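Local structure of glutamate--tRNA ligase (Elizabethkingia anophelis, 6B1Z) at residues 174-179 with 190-195; 181-186 with 234-239. The protein probably attaches glutamate to its cognate tRNA in an ATP-dependent reaction, as a class I aminoacyl-tRNA synthetase. All blocks are in the same frame, centred on the assembly; numbering follows the deposited sequence. Where two conformers were deposited one is given.

Contact 1: 174-179 with 190-195; sequences PLDRII and SVNTNT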
loop_
_atom_site.group_PDB
_atom_site.type_symbol
_atom_site.label_atom_id
_atom_site.label_comp_id
_atom_site.label_asym_id
_atom_site.label_seq_id
_atom_site.Cartn_x
_atom_site.Cartn_y
_atom_site.Cartn_z
ATOM N N PRO A 174 29.468 -7.236 -22.446
ATOM C CA PRO A 174 30.754 -7.923 -22.603
ATOM C C PRO A 174 30.584 -9.403 -22.920
ATOM O O PRO A 174 29.597 -10.034 -22.533
ATOM C CB PRO A 174 31.425 -7.737 -21.231
ATOM C CG PRO A 174 30.798 -6.497 -20.661
ATOM C CD PRO A 174 29.378 -6.460 -21.190
ATOM N N LEU A 175 31.573 -9.944 -23.634
ATOM C CA LEU A 175 31.667 -11.382 -23.891
ATOM C C LEU A 175 32.152 -12.130 -22.645
ATOM O O LEU A 175 33.243 -11.856 -22.132
ATOM C CB LEU A 175 32.608 -11.629 -25.070
ATOM C CG LEU A 175 32.901 -13.105 -25.413
ATOM C CD1 LEU A 175 31.612 -13.842 -25.738
ATOM C CD2 LEU A 175 33.896 -13.227 -26.551
ATOM N N ASP A 176 31.343 -13.087 -22.170
ATOM C CA ASP A 176 31.776 -14.096 -21.200
ATOM C C ASP A 176 32.537 -13.484 -20.019
ATOM O O ASP A 176 33.673 -13.841 -19.707
ATOM C CB ASP A 176 32.624 -15.156 -21.917
ATOM C CG ASP A 176 32.932 -16.368 -21.046
ATOM O OD1 ASP A 176 32.275 -16.553 -20.007
ATOM O OD2 ASP A 176 33.864 -17.142 -21.395
ATOM N N ARG A 177 31.876 -12.540 -19.352
ATOM C CA ARG A 177 32.455 -11.867 -18.204
ATOM C C ARG A 177 31.619 -12.191 -16.976
ATOM O O ARG A 177 30.384 -12.144 -17.036
ATOM C CB ARG A 177 32.522 -10.357 -18.460
ATOM C CG ARG A 177 33.185 -9.597 -17.326
ATOM C CD ARG A 177 33.333 -8.107 -17.662
ATOM N NE ARG A 177 33.621 -7.375 -16.437
ATOM C CZ ARG A 177 33.631 -6.045 -16.361
ATOM N NH1 ARG A 177 33.439 -5.323 -17.458
ATOM N NH2 ARG A 177 33.861 -5.449 -15.196
ATOM N N ILE A 178 32.289 -12.528 -15.873
ATOM C CA ILE A 178 31.608 -12.812 -14.612
ATOM C C ILE A 178 31.501 -11.518 -13.814
ATOM O O ILE A 178 32.517 -10.882 -13.516
ATOM C CB ILE A 178 32.350 -13.888 -13.813
ATOM C CG1 ILE A 178 32.375 -15.185 -14.606
ATOM C CG2 ILE A 178 31.679 -14.082 -12.458
ATOM C CD1 ILE A 178 33.270 -16.240 -14.008
ATOM N N ILE A 179 30.275 -11.124 -13.488
ATOM C CA ILE A 179 30.007 -9.951 -12.667
ATOM C C ILE A 179 29.701 -10.440 -11.259
ATOM O O ILE A 179 28.773 -11.234 -11.059
ATOM C CB ILE A 179 28.834 -9.133 -13.230
ATOM C CG1 ILE A 179 29.005 -8.864 -14.734
ATOM C CG2 ILE A 179 28.702 -7.822 -12.457
ATOM C CD1 ILE A 179 30.287 -8.142 -15.098
ATOM N N SER A 190 26.858 -14.113 -8.388
ATOM C CA SER A 190 27.563 -13.824 -9.626
ATOM C C SER A 190 26.687 -14.131 -10.830
ATOM O O SER A 190 25.847 -15.037 -10.794
ATOM C CB SER A 190 28.854 -14.639 -9.737
ATOM O OG SER A 190 29.703 -14.388 -8.629
ATOM N N VAL A 191 26.911 -13.377 -11.905
ATOM C CA VAL A 191 26.147 -13.449 -13.156
ATOM C C VAL A 191 27.138 -13.402 -14.317
ATOM O O VAL A 191 27.998 -12.515 -14.330
ATOM C CB VAL A 191 25.166 -12.259 -13.263
ATOM C CG1 VAL A 191 24.521 -12.146 -14.664
ATOM C CG2 VAL A 191 24.109 -12.304 -12.148
ATOM N N ASN A 192 26.998 -14.282 -15.304
ATOM C CA ASN A 192 27.791 -14.172 -16.520
ATOM C C ASN A 192 27.062 -13.288 -17.525
ATOM O O ASN A 192 25.860 -13.459 -17.767
ATOM C CB ASN A 192 28.068 -15.562 -17.115
ATOM C CG ASN A 192 29.145 -15.526 -18.196
ATOM O OD1 ASN A 192 28.951 -14.935 -19.258
ATOM N ND2 ASN A 192 30.286 -16.149 -17.919
ATOM N N THR A 193 27.797 -12.349 -18.132
ATOM C CA THR A 193 27.189 -11.457 -19.114
ATOM C C THR A 193 26.594 -12.190 -20.316
ATOM O O THR A 193 25.747 -11.622 -21.011
ATOM C CB THR A 193 28.211 -10.416 -19.593
ATOM O OG1 THR A 193 29.395 -11.065 -20.083
ATOM C CG2 THR A 193 28.594 -9.517 -18.456
ATOM N N ASN A 194 27.024 -13.428 -20.587
ATOM C CA ASN A 194 26.398 -14.169 -21.673
ATOM C C ASN A 194 24.914 -14.429 -21.438
ATOM O O ASN A 194 24.199 -14.756 -22.393
ATOM C CB ASN A 194 27.102 -15.513 -21.878
ATOM C CG ASN A 194 28.477 -15.386 -22.496
ATOM O OD1 ASN A 194 28.864 -14.334 -22.995
ATOM N ND2 ASN A 194 29.225 -16.484 -22.471
ATOM N N THR A 195 24.439 -14.327 -20.197
ATOM C CA THR A 195 23.017 -14.478 -19.909
ATOM C C THR A 195 22.245 -13.170 -20.038
ATOM O O THR A 195 21.021 -13.165 -19.831
ATOM C CB THR A 195 22.802 -15.041 -18.487
ATOM O OG1 THR A 195 23.155 -14.053 -17.510
ATOM C CG2 THR A 195 23.618 -16.322 -18.247
HETATM O O HOH W 1 27.867 -11.713 -23.848
#
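Thr-193 reaches into the bend of 174-179 and fills the tight part of this contact. Its OG1 sits between backbone N and carbonyl carbon (chi1 54°), where it donates to Pro-174 O at 2.7 Å from above the carbonyl plane and accepts from Arg-177 N at 3.0 Å. Thr-193 N returns a bond to Arg-177 O, so both backbone polar groups of Arg-177 are held by one residue. The CG2 methyl lies 3.8 Å from Ile-179 CG1, on the buried side. Beyond it the strands pair antiparallel, Ile-179 and Val-191 exchanging two backbone bonds. The outer side is looser and polar. Asn-192 ND2 gives Asp-176 OD1 a nearly straight bond of 2.9 Å, in the plane of its own amide, while Asn-192 OD1 accepts from Asn-194 N in an Asx turn. Asn-194 OD1 in turn accepts from Asp-176 N, and a water joins that same oxygen to Pro-174 O. Ile-178 lies on the same face as Asn-192, its CG1 4.0 Å from Asn-192 ND2. The contact forms the open end of the hairpin of strands 178-183 and 187-192; helix 236-246 packs on its inner face through Leu-241, and Glu-244 forms a salt bridge with Arg-177.

Contact 2: 181-186 with 234-239; sequences LNDIIR and PSMALH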
loop_
_atom_site.group_PDB
_atom_site.type_symbol
_atom_site.label_atom_id
_atom_site.label_comp_id
_atom_site.label_asym_id
_atom_site.label_seq_id
_atom_site.Cartn_x
_atom_site.Cartn_y
_atom_site.Cartn_z
ATOM N N LEU A 181 28.224 -9.530 -7.798
ATOM C CA LEU A 181 27.296 -8.569 -7.215
ATOM C C LEU A 181 27.168 -8.786 -5.711
ATOM O O LEU A 181 27.405 -9.878 -5.186
ATOM C CB LEU A 181 25.920 -8.675 -7.885
ATOM C CG LEU A 181 26.004 -8.332 -9.382
ATOM C CD1 LEU A 181 24.721 -8.661 -10.102
ATOM C CD2 LEU A 181 26.348 -6.863 -9.566
ATOM N N ASN A 182 26.812 -7.717 -5.007
ATOM C CA ASN A 182 26.652 -7.776 -3.559
ATOM C C ASN A 182 25.453 -6.914 -3.205
ATOM O O ASN A 182 25.515 -5.687 -3.336
ATOM C CB ASN A 182 27.914 -7.277 -2.848
ATOM C CG ASN A 182 27.908 -7.564 -1.363
ATOM O OD1 ASN A 182 26.919 -8.025 -0.813
ATOM N ND2 ASN A 182 29.035 -7.305 -0.707
ATOM N N ASP A 183 24.375 -7.552 -2.762
ATOM C CA ASP A 183 23.140 -6.860 -2.404
ATOM C C ASP A 183 22.953 -6.895 -0.892
ATOM O O ASP A 183 23.233 -7.904 -0.248
ATOM C CB ASP A 183 21.939 -7.528 -3.085
ATOM C CG ASP A 183 20.662 -6.721 -2.920
ATOM O OD1 ASP A 183 19.837 -7.073 -2.042
ATOM O OD2 ASP A 183 20.549 -5.714 -3.643
ATOM N N ILE A 184 22.434 -5.792 -0.331
ATOM C CA ILE A 184 22.242 -5.718 1.115
ATOM C C ILE A 184 21.256 -6.779 1.597
ATOM O O ILE A 184 21.452 -7.384 2.656
ATOM C CB ILE A 184 21.797 -4.296 1.520
ATOM C CG1 ILE A 184 22.966 -3.317 1.381
ATOM C CG2 ILE A 184 21.243 -4.283 2.957
ATOM C CD1 ILE A 184 22.524 -1.834 1.467
ATOM N N ILE A 185 20.188 -7.023 0.837
ATOM C CA ILE A 185 19.192 -8.029 1.217
ATOM C C ILE A 185 19.599 -9.420 0.754
ATOM O O ILE A 185 19.536 -10.392 1.519
ATOM C CB ILE A 185 17.807 -7.672 0.636
ATOM C CG1 ILE A 185 17.391 -6.236 0.974
ATOM C CG2 ILE A 185 16.760 -8.692 1.115
ATOM C CD1 ILE A 185 16.983 -6.041 2.384
ATOM N N ARG A 186 19.977 -9.533 -0.517
ATOM C CA ARG A 186 20.119 -10.837 -1.152
ATOM C C ARG A 186 21.517 -11.425 -1.029
ATOM O O ARG A 186 21.696 -12.608 -1.352
ATOM C CB ARG A 186 19.729 -10.739 -2.629
ATOM C CG ARG A 186 18.248 -10.380 -2.856
ATOM C CD ARG A 186 17.324 -11.524 -2.469
ATOM N NE ARG A 186 17.400 -12.634 -3.416
ATOM C CZ ARG A 186 16.523 -12.841 -4.391
ATOM N NH1 ARG A 186 15.487 -12.022 -4.535
ATOM N NH2 ARG A 186 16.674 -13.876 -5.211
ATOM N N PRO A 234 17.230 -8.688 -11.850
ATOM C CA PRO A 234 17.926 -9.189 -13.045
ATOM C C PRO A 234 18.660 -8.107 -13.817
ATOM O O PRO A 234 19.515 -8.449 -14.647
ATOM C CB PRO A 234 16.799 -9.808 -13.880
ATOM C CG PRO A 234 15.733 -10.160 -12.852
ATOM C CD PRO A 234 15.791 -9.016 -11.880
ATOM N N SER A 235 18.361 -6.828 -13.566
ATOM C CA SER A 235 19.034 -5.701 -14.210
ATOM C C SER A 235 20.197 -5.142 -13.400
ATOM O O SER A 235 20.853 -4.187 -13.852
ATOM C CB SER A 235 18.023 -4.579 -14.474
ATOM O OG SER A 235 16.989 -5.053 -15.315
ATOM N N MET A 236 20.446 -5.673 -12.205
ATOM C CA MET A 236 21.488 -5.110 -11.356
ATOM C C MET A 236 22.867 -5.199 -12.011
ATOM O O MET A 236 23.666 -4.257 -11.905
ATOM C CB MET A 236 21.475 -5.805 -9.995
ATOM C CG MET A 236 22.441 -5.183 -9.007
ATOM S SD MET A 236 22.388 -6.066 -7.432
ATOM C CE MET A 236 23.781 -5.315 -6.603
ATOM N N ALA A 237 23.173 -6.319 -12.679
ATOM C CA ALA A 237 24.466 -6.435 -13.349
ATOM C C ALA A 237 24.634 -5.351 -14.407
ATOM O O ALA A 237 25.685 -4.704 -14.486
ATOM C CB ALA A 237 24.616 -7.832 -13.969
ATOM N N LEU A 238 23.599 -5.125 -15.228
ATOM C CA LEU A 238 23.635 -4.028 -16.187
ATOM C C LEU A 238 23.913 -2.702 -15.496
ATOM O O LEU A 238 24.726 -1.899 -15.966
ATOM C CB LEU A 238 22.308 -3.954 -16.948
ATOM C CG LEU A 238 22.146 -2.709 -17.834
ATOM C CD1 LEU A 238 23.161 -2.716 -19.002
ATOM C CD2 LEU A 238 20.723 -2.634 -18.354
ATOM N N HIS A 239 23.220 -2.434 -14.394
ATOM C CA HIS A 239 23.382 -1.136 -13.748
ATOM C C HIS A 239 24.797 -0.946 -13.235
ATOM O O HIS A 239 25.383 0.131 -13.409
ATOM C CB HIS A 239 22.356 -0.993 -12.628
ATOM C CG HIS A 239 20.953 -1.057 -13.134
ATOM N ND1 HIS A 239 19.874 -1.406 -12.342
ATOM C CD2 HIS A 239 20.457 -0.847 -14.376
ATOM C CE1 HIS A 239 18.773 -1.386 -13.075
ATOM N NE2 HIS A 239 19.096 -1.031 -14.307
#
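Met-236 of helix 236-246 and Leu-181 of strand 178-183 each point toward the other segment, and their side chains make most of this buried contact. The methionine is fully extended, CG anti to the backbone N (chi1 -174°) and the later torsions also near 180°, which carries its methyl from the first turn of the helix to the strand backbone. There CE ends 3.7 Å from Asn-182 O and 4.2 Å from Leu-181 CB, while SD passes 4.2 Å from Asp-183 OD2, a van der Waals approach. Leu-181 answers with its CD1 branch, laid against the helix backbone at Ala-237 N, 3.8 Å away, and against Ala-237 CB at 4.0 Å. The two segments meet by van der Waals packing, without a direct hydrogen bond between them.

In the next shell, Phe-189 of the partner strand touches both Leu-181 and Met-236, and His-255 of strand 252-256 also packs on Met-236. His-255 ND1 is hydrogen-bonded to Asp-183 OD2, fixing one end of that buried carboxylate. The other oxygen, OD1, takes two backbone N-H groups: Arg-186 N at 2.9 Å on its anti lone pair, and Ile-185 N from above the carboxylate plane. These bonds probably stabilise the negative charge, and they hold the chain in a tight turn as it leaves the strand. Within that turn, Ile-184 O is a ligand of the bound magnesium ion.

The whole is a helix packed against one face of a beta hairpin in the class I catalytic domain, with an Asx turn at Asp-183 closing the strand.

Overall arrangement
Contacts 1 and 2 lie in the catalytic domain, their centres about 13 Å apart and on the same side of the chain's centre. Both use strand 178-183: contact 1 takes its beginning, contact 2 its end and the turn that follows. Along the chain the segments alternate, 174-179, 181-186, 190-195 and 234-239, so the helix that packs on the hairpin comes after both of its strands in the sequence. Contact 1 secures the open end of the hairpin with backbone and side-chain hydrogen bonds, whereas contact 2 packs the helix on the half of strand 178-183 nearer the turn. Helix 236-246 thus meets the hairpin at both places, through Leu-241 near contact 1 and Met-236 at contact 2.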